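Local coordinates for delta-like protein (Rattus norvegicus, PDB 4XL1) that probably acts as a membrane-bound ligand of Notch receptors, engaging them through its N-terminal C2-like domain and the cysteine-rich modules that follow, at residues 7-12 with 75-80; 18-23 with 112-117; 91-96 with 143-148. The protein carries 3 engineered substitutions. All coordinates share one frame; numbering follows the deposited sequence.

Interaction 1 of 3, residues 7-12 with 75-80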
# COMPACT_ATOMS: atom_id res chain seq x y z
N GLN B 7 8.74 0.58 2.52
CA GLN B 7 10.03 0.11 3.01
C GLN B 7 10.67 1.20 3.85
O GLN B 7 10.71 2.36 3.45
CB GLN B 7 10.93 -0.30 1.84
CG GLN B 7 10.39 -1.48 1.05
CD GLN B 7 11.30 -1.89 -0.09
OE1 GLN B 7 12.18 -1.13 -0.51
NE2 GLN B 7 11.09 -3.10 -0.61
N LEU B 8 11.16 0.82 5.02
CA LEU B 8 11.74 1.78 5.95
C LEU B 8 13.12 1.29 6.36
O LEU B 8 13.26 0.19 6.89
CB LEU B 8 10.81 1.98 7.16
CG LEU B 8 11.12 2.91 8.34
CD1 LEU B 8 12.15 2.33 9.30
CD2 LEU B 8 11.55 4.29 7.85
N ARG B 9 14.14 2.10 6.10
CA ARG B 9 15.51 1.73 6.45
C ARG B 9 16.01 2.54 7.63
O ARG B 9 16.10 3.76 7.56
CB ARG B 9 16.45 1.92 5.25
CG ARG B 9 17.92 1.69 5.59
CD ARG B 9 18.84 2.37 4.58
NE ARG B 9 18.95 1.63 3.33
CZ ARG B 9 19.02 2.21 2.13
NH1 ARG B 9 19.00 3.53 2.03
NH2 ARG B 9 19.11 1.46 1.04
N LEU B 10 16.33 1.84 8.72
CA LEU B 10 16.87 2.48 9.91
C LEU B 10 18.39 2.54 9.77
O LEU B 10 19.03 1.53 9.51
CB LEU B 10 16.47 1.69 11.16
CG LEU B 10 14.98 1.56 11.47
CD1 LEU B 10 14.73 0.43 12.46
CD2 LEU B 10 14.43 2.87 12.02
N GLN B 11 18.96 3.73 9.94
CA GLN B 11 20.37 3.92 9.61
C GLN B 11 21.26 4.22 10.81
O GLN B 11 22.34 3.64 10.94
CB GLN B 11 20.51 5.04 8.57
CG GLN B 11 19.78 4.75 7.26
CD GLN B 11 19.87 5.89 6.27
OE1 GLN B 11 18.98 6.73 6.19
NE2 GLN B 11 20.94 5.91 5.49
N GLU B 12 20.83 5.11 11.69
CA GLU B 12 21.62 5.44 12.88
C GLU B 12 20.77 5.89 14.05
O GLU B 12 19.79 6.63 13.88
CB GLU B 12 22.65 6.52 12.56
CG GLU B 12 23.91 6.42 13.41
CD GLU B 12 24.90 7.54 13.14
OE1 GLU B 12 25.47 8.08 14.12
OE2 GLU B 12 25.12 7.88 11.96
N GLY B 75 15.03 -9.58 12.05
CA GLY B 75 15.85 -8.42 12.33
C GLY B 75 16.12 -7.65 11.08
O GLY B 75 17.08 -6.85 11.01
N ARG B 76 15.25 -7.90 10.10
CA ARG B 76 15.45 -7.41 8.74
C ARG B 76 15.49 -5.91 8.64
O ARG B 76 14.75 -5.25 9.37
CB ARG B 76 14.35 -7.83 7.78
CG ARG B 76 14.39 -9.32 7.57
CD ARG B 76 13.26 -9.55 6.54
NE ARG B 76 13.18 -10.97 6.34
CZ ARG B 76 12.24 -11.49 5.60
NH1 ARG B 76 11.38 -10.68 5.05
NH2 ARG B 76 12.11 -12.78 5.43
N ASN B 77 16.28 -5.41 7.69
CA ASN B 77 16.42 -4.00 7.38
C ASN B 77 16.85 -3.85 5.92
O ASN B 77 17.86 -4.41 5.52
CB ASN B 77 17.42 -3.33 8.32
CG ASN B 77 17.31 -1.82 8.32
OD1 ASN B 77 16.24 -1.30 8.62
ND2 ASN B 77 18.39 -1.11 7.99
N PRO B 78 16.06 -3.12 5.12
CA PRO B 78 14.84 -2.38 5.45
C PRO B 78 13.63 -3.21 5.92
O PRO B 78 13.44 -4.36 5.50
CB PRO B 78 14.48 -1.70 4.12
CG PRO B 78 15.74 -1.64 3.34
CD PRO B 78 16.51 -2.87 3.73
N LEU B 79 12.80 -2.61 6.78
CA LEU B 79 11.55 -3.23 7.22
C LEU B 79 10.55 -3.21 6.07
O LEU B 79 10.60 -2.33 5.22
CB LEU B 79 10.97 -2.52 8.44
CG LEU B 79 11.79 -2.47 9.73
CD1 LEU B 79 11.34 -1.30 10.59
CD2 LEU B 79 11.64 -3.78 10.49
N GLN B 80 9.63 -4.18 6.06
CA GLN B 80 8.63 -4.26 5.01
C GLN B 80 7.21 -4.19 5.57
O GLN B 80 6.86 -4.95 6.47
CB GLN B 80 8.81 -5.56 4.23
CG GLN B 80 10.21 -5.77 3.67
CD GLN B 80 10.37 -5.29 2.25
OE1 GLN B 80 11.32 -4.56 1.93
NE2 GLN B 80 9.47 -5.70 1.37

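Interaction 2 of 3, residues 18-23 with 112-117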
# COMPACT_ATOMS: atom_id res chain seq x y z
N GLY B 18 22.26 6.88 27.64
CA GLY B 18 21.49 5.68 27.93
C GLY B 18 20.32 5.92 28.86
O GLY B 18 20.18 5.26 29.89
N MET B 19 19.46 6.87 28.50
CA MET B 19 18.37 7.28 29.36
C MET B 19 17.02 6.79 28.85
O MET B 19 16.84 6.57 27.65
CB MET B 19 18.36 8.80 29.50
CG MET B 19 19.71 9.36 29.92
SD MET B 19 20.00 9.21 31.69
CE MET B 19 18.67 10.22 32.31
N LEU B 20 16.07 6.62 29.76
CA LEU B 20 14.70 6.33 29.39
C LEU B 20 13.90 7.62 29.31
O LEU B 20 14.36 8.68 29.72
CB LEU B 20 14.05 5.37 30.39
CG LEU B 20 14.52 3.92 30.34
CD1 LEU B 20 14.03 3.14 31.56
CD2 LEU B 20 14.02 3.27 29.06
N ALA B 21 12.69 7.52 28.76
CA ALA B 21 11.80 8.66 28.65
C ALA B 21 11.44 9.22 30.03
O ALA B 21 11.41 10.43 30.22
CB ALA B 21 10.54 8.29 27.89
N ASN B 22 11.24 8.33 30.99
CA ASN B 22 10.92 8.73 32.35
C ASN B 22 12.10 9.34 33.12
O ASN B 22 11.96 9.68 34.29
CB ASN B 22 10.36 7.54 33.13
CG ASN B 22 11.36 6.42 33.29
OD1 ASN B 22 12.56 6.63 33.14
ND2 ASN B 22 10.87 5.23 33.60
N GLY B 23 13.24 9.49 32.46
CA GLY B 23 14.41 10.07 33.11
C GLY B 23 15.35 9.09 33.79
O GLY B 23 16.43 9.48 34.23
N GLY B 112 8.53 -5.96 30.76
CA GLY B 112 9.27 -4.90 31.43
C GLY B 112 9.66 -3.69 30.58
O GLY B 112 10.40 -2.83 31.04
N ASN B 113 9.14 -3.62 29.36
CA ASN B 113 9.55 -2.60 28.40
C ASN B 113 9.28 -1.16 28.80
O ASN B 113 8.22 -0.84 29.36
CB ASN B 113 8.89 -2.87 27.04
CG ASN B 113 9.24 -4.23 26.49
OD1 ASN B 113 10.21 -4.86 26.91
ND2 ASN B 113 8.46 -4.70 25.52
N SER B 114 10.25 -0.29 28.52
CA SER B 114 10.11 1.14 28.78
C SER B 114 10.49 1.95 27.54
O SER B 114 11.48 1.66 26.87
CB SER B 114 10.97 1.56 29.97
OG SER B 114 10.70 0.75 31.11
N LEU B 115 9.69 2.97 27.25
CA LEU B 115 9.91 3.84 26.10
C LEU B 115 11.17 4.70 26.25
O LEU B 115 11.46 5.19 27.34
CB LEU B 115 8.69 4.74 25.88
CG LEU B 115 8.71 5.71 24.70
CD1 LEU B 115 8.57 4.97 23.38
CD2 LEU B 115 7.61 6.74 24.85
N ILE B 116 11.90 4.86 25.16
CA ILE B 116 13.08 5.73 25.16
C ILE B 116 12.71 7.09 24.58
O ILE B 116 12.84 8.11 25.25
CB ILE B 116 14.23 5.11 24.34
CG1 ILE B 116 14.72 3.82 25.00
CG2 ILE B 116 15.37 6.11 24.19
CD1 ILE B 116 15.86 3.15 24.28
N SER B 117 12.25 7.08 23.33
CA SER B 117 11.77 8.29 22.67
C SER B 117 11.01 7.91 21.41
O SER B 117 11.03 6.75 20.99
CB SER B 117 12.94 9.22 22.32
OG SER B 117 13.70 8.72 21.23
O HOH W 1 10.71 5.18 30.25

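Interaction 3 of 3, residues 91-96 with 143-148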
# COMPACT_ATOMS: atom_id res chain seq x y z
N PHE B 91 0.59 10.01 3.96
CA PHE B 91 0.74 9.08 5.07
C PHE B 91 1.08 9.75 6.39
O PHE B 91 1.41 10.93 6.44
CB PHE B 91 1.83 8.06 4.74
CG PHE B 91 3.22 8.62 4.84
CD1 PHE B 91 3.73 9.41 3.82
CD2 PHE B 91 4.02 8.37 5.95
CE1 PHE B 91 5.00 9.94 3.91
CE2 PHE B 91 5.29 8.89 6.04
CZ PHE B 91 5.79 9.68 5.01
N SER B 92 0.99 8.97 7.46
CA SER B 92 1.56 9.34 8.75
C SER B 92 2.47 8.22 9.22
O SER B 92 2.14 7.04 9.05
CB SER B 92 0.46 9.61 9.79
OG SER B 92 -0.36 10.71 9.41
N LEU B 93 3.62 8.57 9.79
CA LEU B 93 4.54 7.56 10.28
C LEU B 93 4.99 7.85 11.70
O LEU B 93 5.45 8.95 12.01
CB LEU B 93 5.76 7.44 9.36
CG LEU B 93 6.81 6.42 9.82
CD1 LEU B 93 6.21 5.03 9.88
CD2 LEU B 93 8.03 6.45 8.91
N ASN B 94 4.86 6.85 12.56
CA ASN B 94 5.28 6.97 13.95
C ASN B 94 6.32 5.91 14.28
O ASN B 94 6.07 4.71 14.17
CB ASN B 94 4.07 6.84 14.88
CG ASN B 94 4.45 6.93 16.35
OD1 ASN B 94 4.13 6.04 17.13
ND2 ASN B 94 5.13 8.00 16.72
N ILE B 95 7.51 6.37 14.67
CA ILE B 95 8.59 5.46 15.04
C ILE B 95 8.91 5.61 16.53
O ILE B 95 9.21 6.71 17.00
CB ILE B 95 9.86 5.72 14.21
CG1 ILE B 95 9.56 5.65 12.71
CG2 ILE B 95 10.97 4.75 14.60
CD1 ILE B 95 10.76 5.89 11.82
N GLN B 96 8.84 4.50 17.26
CA GLN B 96 9.11 4.51 18.69
C GLN B 96 10.38 3.72 19.01
O GLN B 96 10.59 2.63 18.50
CB GLN B 96 7.94 3.92 19.48
CG GLN B 96 6.66 4.74 19.47
CD GLN B 96 5.57 4.11 20.32
OE1 GLN B 96 5.65 2.94 20.68
NE2 GLN B 96 4.54 4.89 20.65
N LEU B 143 17.80 10.11 15.64
CA LEU B 143 17.42 9.01 14.76
C LEU B 143 17.61 9.39 13.30
O LEU B 143 17.13 10.43 12.85
CB LEU B 143 15.97 8.59 15.01
CG LEU B 143 15.41 7.53 14.06
CD1 LEU B 143 16.00 6.16 14.37
CD2 LEU B 143 13.89 7.49 14.12
N ARG B 144 18.30 8.53 12.56
CA ARG B 144 18.57 8.73 11.13
C ARG B 144 17.93 7.59 10.35
O ARG B 144 18.15 6.43 10.67
CB ARG B 144 20.08 8.77 10.89
CG ARG B 144 20.50 9.48 9.62
CD ARG B 144 21.86 10.14 9.79
NE ARG B 144 22.95 9.17 9.68
CZ ARG B 144 23.07 8.30 8.68
NH1 ARG B 144 22.18 8.27 7.71
NH2 ARG B 144 24.09 7.45 8.66
N TYR B 145 17.15 7.90 9.32
CA TYR B 145 16.48 6.86 8.56
C TYR B 145 16.08 7.32 7.16
O TYR B 145 16.20 8.49 6.82
CB TYR B 145 15.25 6.37 9.31
CG TYR B 145 14.16 7.42 9.46
CD1 TYR B 145 14.29 8.44 10.39
CD2 TYR B 145 13.02 7.37 8.68
CE1 TYR B 145 13.30 9.40 10.53
CE2 TYR B 145 12.02 8.32 8.82
CZ TYR B 145 12.17 9.34 9.74
OH TYR B 145 11.18 10.28 9.87
N SER B 146 15.60 6.37 6.35
CA SER B 146 15.07 6.69 5.03
C SER B 146 13.98 5.70 4.65
O SER B 146 13.93 4.58 5.18
CB SER B 146 16.19 6.68 3.98
OG SER B 146 17.07 5.59 4.17
N TYR B 147 13.10 6.10 3.74
CA TYR B 147 11.95 5.28 3.39
C TYR B 147 11.50 5.47 1.95
O TYR B 147 11.86 6.45 1.29
CB TYR B 147 10.78 5.57 4.33
CG TYR B 147 10.34 7.01 4.33
CD1 TYR B 147 10.92 7.94 5.19
CD2 TYR B 147 9.33 7.45 3.47
CE1 TYR B 147 10.51 9.26 5.19
CE2 TYR B 147 8.92 8.77 3.47
CZ TYR B 147 9.52 9.67 4.33
OH TYR B 147 9.11 10.98 4.32
N ARG B 148 10.69 4.52 1.46
CA ARG B 148 10.12 4.60 0.12
C ARG B 148 8.92 3.67 -0.01
O ARG B 148 8.66 2.84 0.86
CB ARG B 148 11.17 4.22 -0.93
CG ARG B 148 11.61 2.77 -0.86
CD ARG B 148 12.62 2.43 -1.94
NE ARG B 148 12.97 1.01 -1.95
CZ ARG B 148 13.80 0.45 -2.82
NH1 ARG B 148 14.39 1.19 -3.75
NH2 ARG B 148 14.06 -0.85 -2.75

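Interaction 1 of 3, residues 7-12 with 75-80
Residues 7-10 run roughly antiparallel to 77-80, at 150° in direction, with Q7 and L8 bridged to Q80 and L79. L8 and L79 form a hydrogen-bonded pair: L8 N reaches L79 O at 3.2 Å, and L79 N returns to L8 O at 2.8 Å. Q7 and Q80 are the neighbouring non-hydrogen-bonded pair. The regular pairing stops at L79; ahead of it, before the cis-linked P78, the N77 side chain bonds in place of the backbone. Its CG stands anti to the backbone N (chi1 -163°), which carries the amide across to L10: L10 N donates to N77 OD1 over 3.1 Å, nearly straight and in the carbonyl plane on a lone pair, while N77 ND2 gives a weak bond to L10 O. P78 CG rests against R9 CB at 4.1 Å. On the inner face L8 CD1 lies 3.9 Å from L79 CD1, the two side chains side by side, and L10 CD1 also touches L79 CD1. On the other face the Q7 and Q80 side chains also run side by side, with their amide planes 57° apart and no hydrogen bond between them; Q7 OE1 is instead held by R148 NE. The L8-L79 pair thus joins strands 4-14 and 79-83 in one sheet of the C2-like beta sandwich, and N77 prolongs the contact into the preceding loop.

Interaction 2 of 3, residues 18-23 with 112-117
L20 lays its two methyl branches against S114, CD2 lying 3.6 Å from S114 CB and CD1 a little farther from the same carbon. Its CG is anti to the carbonyl carbon (chi1 -72°), beside the backbone N, which places the fork against S114 and L115. CD2 does most of the touching: besides S114 CB it meets L115 O and, more loosely, CG1 of I116 at 4.2 Å. I116 turns its other branch, CG2, to the backbone of the loop, 3.8 Å from M19 O. L20 also touches C26 of its own loop and H99 of strand 90-99, while I116 packs on N15 and C30 of that loop and on T32 of strand 31-37.

A21 points its CB at the strand. The methyl lies against two successive carbonyl oxygens, 3.3 Å from L115 O and 3.5 Å from I116 O, and is only distantly in touch with L115 CB. Beside it A21 N donates to L115 O over 3.0 Å, with an N-H...O angle of 163° and the donor tilted 18° from the carbonyl plane. Residues 20-23 form a type I beta turn, closed by a bond from G23 N to L20 O; N22 N, within this turn, donates to a water that in turn donates to L115 O.

L115 O is therefore gripped twice, directly by A21 N and through the water from N22 N, while apolar carbon from L20 and A21 packs round it. One carbonyl at the beginning of strand 114-124 carries the polar part of this surface contact, and a few aliphatic carbons supply the rest, which implies a loop docked on the strand locally without pairing with it as a further strand.

Interaction 3 of 3, residues 91-96 with 143-148
F91 and Y147 make the aromatic part of this buried contact, their side chains coming from opposite directions. The rings are set obliquely, planes at 67° and centroids 5.5 Å apart. F91 CZ comes within 3.6 Å of Y147 CE2 and as close to Y147 OH, which lies at the edge of the phenylalanine ring, in its plane. Both residues hold CG between the backbone N and the carbonyl carbon (chi1 74° for F91), a crowded setting from which the two rings still meet between the strands.

A CH-pi contact follows between I95 and Y145. The end of the isoleucine, CD1, stands over one face of the tyrosine, 4.1 Å from the ring centroid and only 12° off the normal. With the axes of segments 91-96 and 143-148 10.7 Å apart at closest and no hydrogen bond between the segments, the side chains fill the space between two facing sheets: strand 90-99 belongs to one and strand 142-151 to the other, the layered arrangement of a C2-like beta sandwich.

Other apolar contacts lie alongside. I95 CG2, the branch other than the one over the tyrosine, meets L143 CD2 at 4.0 Å, and L93 CD2 approaches Y145 CE2 obliquely at 4.4 Å. I121 touches F91, L93 and Y145, while L8 of strand 4-14 packs on both tyrosines.

In the fold
All three contacts belong to the C2-like domain. Interaction 3 lies in its buried interior, apolar and aromatic, joining the two sheets face to face without hydrogen bonds. Interaction 1, partly buried, lies within one of those sheets and depends on backbone and asparagine amide bonds; strand 4-14 there neighbours strand 142-151 of interaction 3, to which R9 N bonds at S146 O. Interaction 2 is at the surface, about 22 Å from interaction 1 between centres, and combines one direct bond and a water bridge with a small apolar patch. Its strand 114-124 borders strand 90-99 of interaction 3, where L115 CD1 packs on Q96 CB.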